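Local coordinates for protein oxalate oxidase 1 (Hordeum vulgare, PDB 1FI2) that oxidises oxalate with molecular oxygen to carbon dioxide and hydrogen peroxide at a manganese site, and also has superoxide dismutase activity, at residues V99-L104 with E146-V151. Numbering follows the deposited sequence.
Sequences VMKGEL and EAYMVV
A classic beta bulge, with Met100 and Lys101 set opposite Tyr148, joins two antiparallel strands, 95-101 and 147-153, side by side in one sheet of the cupin beta-barrel (jellyroll). The extra residue shows in the bonding: Tyr148 O accepts two backbone donors, Met100 N at 2.8 Å and, by a longer bond, Lys101 N at 3.3 Å, while Tyr148 N returns a bond to Lys101 O. Past the bulge the chain turns through Gly102, whose backbone angles call for glycine and where a CB would collide with that of Ala147, and enters strand 103-109 of the opposing sheet. Inside the barrel, Leu104 sets CD2 against Ala147 CB and CD1 beside Met149 SD (3.9 Å), and Met149 in turn lies close to the oxalate-binding Asn85. On the outer face the phenol of Tyr148 carries the contact. Met100 CB sits over one ring face, 3.5 Å from the ring centroid and 20° off its normal, a CH-pi contact, while Lys101 CD reaches the ring edge in plane. Were Tyr148 cut back to an alanine, Met100 CB would probably lose the ring face beneath it and the lysine methylenes the ring edge beside them, opening a gap on this face. Arg76 makes a cation-pi contact with the same ring, and Met100 of a second subunit packs on it, carrying the contact into the hexamer. The lysine chain runs straight as far as CD, passing the ring, then bends at chi3 (-64°) and chi4, which brings NZ back to Glu146 O for a 3.2 Å hydrogen bond.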
loop_
_atom_site.group_PDB
_atom_site.type_symbol
_atom_site.label_atom_id
_atom_site.label_comp_id
_atom_site.label_asym_id
_atom_site.label_seq_id
_atom_site.Cartn_x
_atom_site.Cartn_y
_atom_site.Cartn_z
ATOM N N VAL A 99 6.200 -2.239 28.762
ATOM C CA VAL A 99 7.138 -1.886 29.835
ATOM C C VAL A 99 7.619 -3.184 30.478
ATOM O O VAL A 99 6.797 -4.038 30.812
ATOM C CB VAL A 99 6.485 -0.956 30.864
ATOM C CG1 VAL A 99 7.329 -0.797 32.124
ATOM C CG2 VAL A 99 6.247 0.412 30.232
ATOM N N MET A 100 8.930 -3.334 30.617
ATOM C CA MET A 100 9.474 -4.555 31.198
ATOM C C MET A 100 9.743 -4.437 32.690
ATOM O O MET A 100 9.581 -5.411 33.426
ATOM C CB MET A 100 10.737 -4.970 30.448
ATOM C CG MET A 100 10.516 -5.412 29.014
ATOM S SD MET A 100 9.235 -6.642 28.778
ATOM C CE MET A 100 9.349 -7.655 30.252
ATOM N N LYS A 101 10.179 -3.260 33.124
ATOM C CA LYS A 101 10.434 -3.042 34.547
ATOM C C LYS A 101 10.262 -1.562 34.873
ATOM O O LYS A 101 10.480 -0.710 34.011
ATOM C CB LYS A 101 11.806 -3.556 34.947
ATOM C CG LYS A 101 12.986 -2.619 34.801
ATOM C CD LYS A 101 14.294 -3.308 35.166
ATOM C CE LYS A 101 14.369 -3.724 36.618
ATOM N NZ LYS A 101 14.545 -2.580 37.552
ATOM N N GLY A 102 9.862 -1.267 36.103
ATOM C CA GLY A 102 9.700 0.110 36.541
ATOM C C GLY A 102 8.330 0.691 36.242
ATOM O O GLY A 102 7.370 -0.006 35.929
ATOM N N GLU A 103 8.219 2.001 36.452
ATOM C CA GLU A 103 6.981 2.745 36.289
ATOM C C GLU A 103 7.193 3.925 35.343
ATOM O O GLU A 103 7.942 4.850 35.671
ATOM C CB GLU A 103 6.485 3.268 37.640
ATOM C CG GLU A 103 6.326 2.218 38.724
ATOM C CD GLU A 103 5.902 2.787 40.060
ATOM O OE1 GLU A 103 4.696 2.712 40.366
ATOM O OE2 GLU A 103 6.768 3.292 40.801
ATOM N N LEU A 104 6.557 3.892 34.175
ATOM C CA LEU A 104 6.724 4.967 33.209
ATOM C C LEU A 104 5.440 5.729 32.893
ATOM O O LEU A 104 4.437 5.132 32.489
ATOM C CB LEU A 104 7.253 4.418 31.876
ATOM C CG LEU A 104 8.658 3.838 31.797
ATOM C CD1 LEU A 104 8.885 3.218 30.420
ATOM C CD2 LEU A 104 9.718 4.897 32.060
ATOM N N GLU A 146 15.411 2.055 38.159
ATOM C CA GLU A 146 15.652 2.164 36.719
ATOM C C GLU A 146 14.505 1.464 35.995
ATOM O O GLU A 146 14.056 0.409 36.455
ATOM C CB GLU A 146 16.982 1.499 36.402
ATOM C CG GLU A 146 17.394 1.478 34.942
ATOM C CD GLU A 146 18.653 0.644 34.761
ATOM O OE1 GLU A 146 18.734 -0.434 35.389
ATOM O OE2 GLU A 146 19.541 1.070 34.001
ATOM N N ALA A 147 14.015 2.035 34.902
ATOM C CA ALA A 147 12.915 1.411 34.170
ATOM C C ALA A 147 13.358 1.050 32.755
ATOM O O ALA A 147 14.350 1.605 32.280
ATOM C CB ALA A 147 11.710 2.336 34.119
ATOM N N TYR A 148 12.665 0.098 32.127
ATOM C CA TYR A 148 13.008 -0.205 30.733
ATOM C C TYR A 148 11.793 -0.749 29.991
ATOM O O TYR A 148 10.881 -1.328 30.579
ATOM C CB TYR A 148 14.229 -1.083 30.616
ATOM C CG TYR A 148 14.155 -2.579 30.540
ATOM C CD1 TYR A 148 13.981 -3.232 29.323
ATOM C CD2 TYR A 148 14.295 -3.369 31.675
ATOM C CE1 TYR A 148 13.928 -4.614 29.245
ATOM C CE2 TYR A 148 14.242 -4.750 31.615
ATOM C CZ TYR A 148 14.061 -5.364 30.396
ATOM O OH TYR A 148 14.004 -6.740 30.329
ATOM N N MET A 149 11.768 -0.473 28.692
ATOM C CA MET A 149 10.704 -0.927 27.812
ATOM C C MET A 149 11.299 -1.419 26.495
ATOM O O MET A 149 12.420 -1.057 26.137
ATOM C CB MET A 149 9.721 0.209 27.511
ATOM C CG MET A 149 10.361 1.407 26.836
ATOM S SD MET A 149 9.233 2.770 26.517
ATOM C CE MET A 149 10.194 3.742 25.351
ATOM N N VAL A 150 10.597 -2.313 25.820
ATOM C CA VAL A 150 10.959 -2.795 24.492
ATOM C C VAL A 150 9.767 -2.518 23.573
ATOM O O VAL A 150 8.643 -2.875 23.935
ATOM C CB VAL A 150 11.309 -4.289 24.475
ATOM C CG1 VAL A 150 11.578 -4.759 23.050
ATOM C CG2 VAL A 150 12.517 -4.607 25.349
ATOM N N VAL A 151 9.994 -1.835 22.454
ATOM C CA VAL A 151 8.919 -1.494 21.535
ATOM C C VAL A 151 9.179 -2.048 20.135
ATOM O O VAL A 151 10.316 -2.315 19.750
ATOM C CB VAL A 151 8.687 0.026 21.438
ATOM C CG1 VAL A 151 8.575 0.700 22.801
ATOM C CG2 VAL A 151 9.782 0.706 20.625
#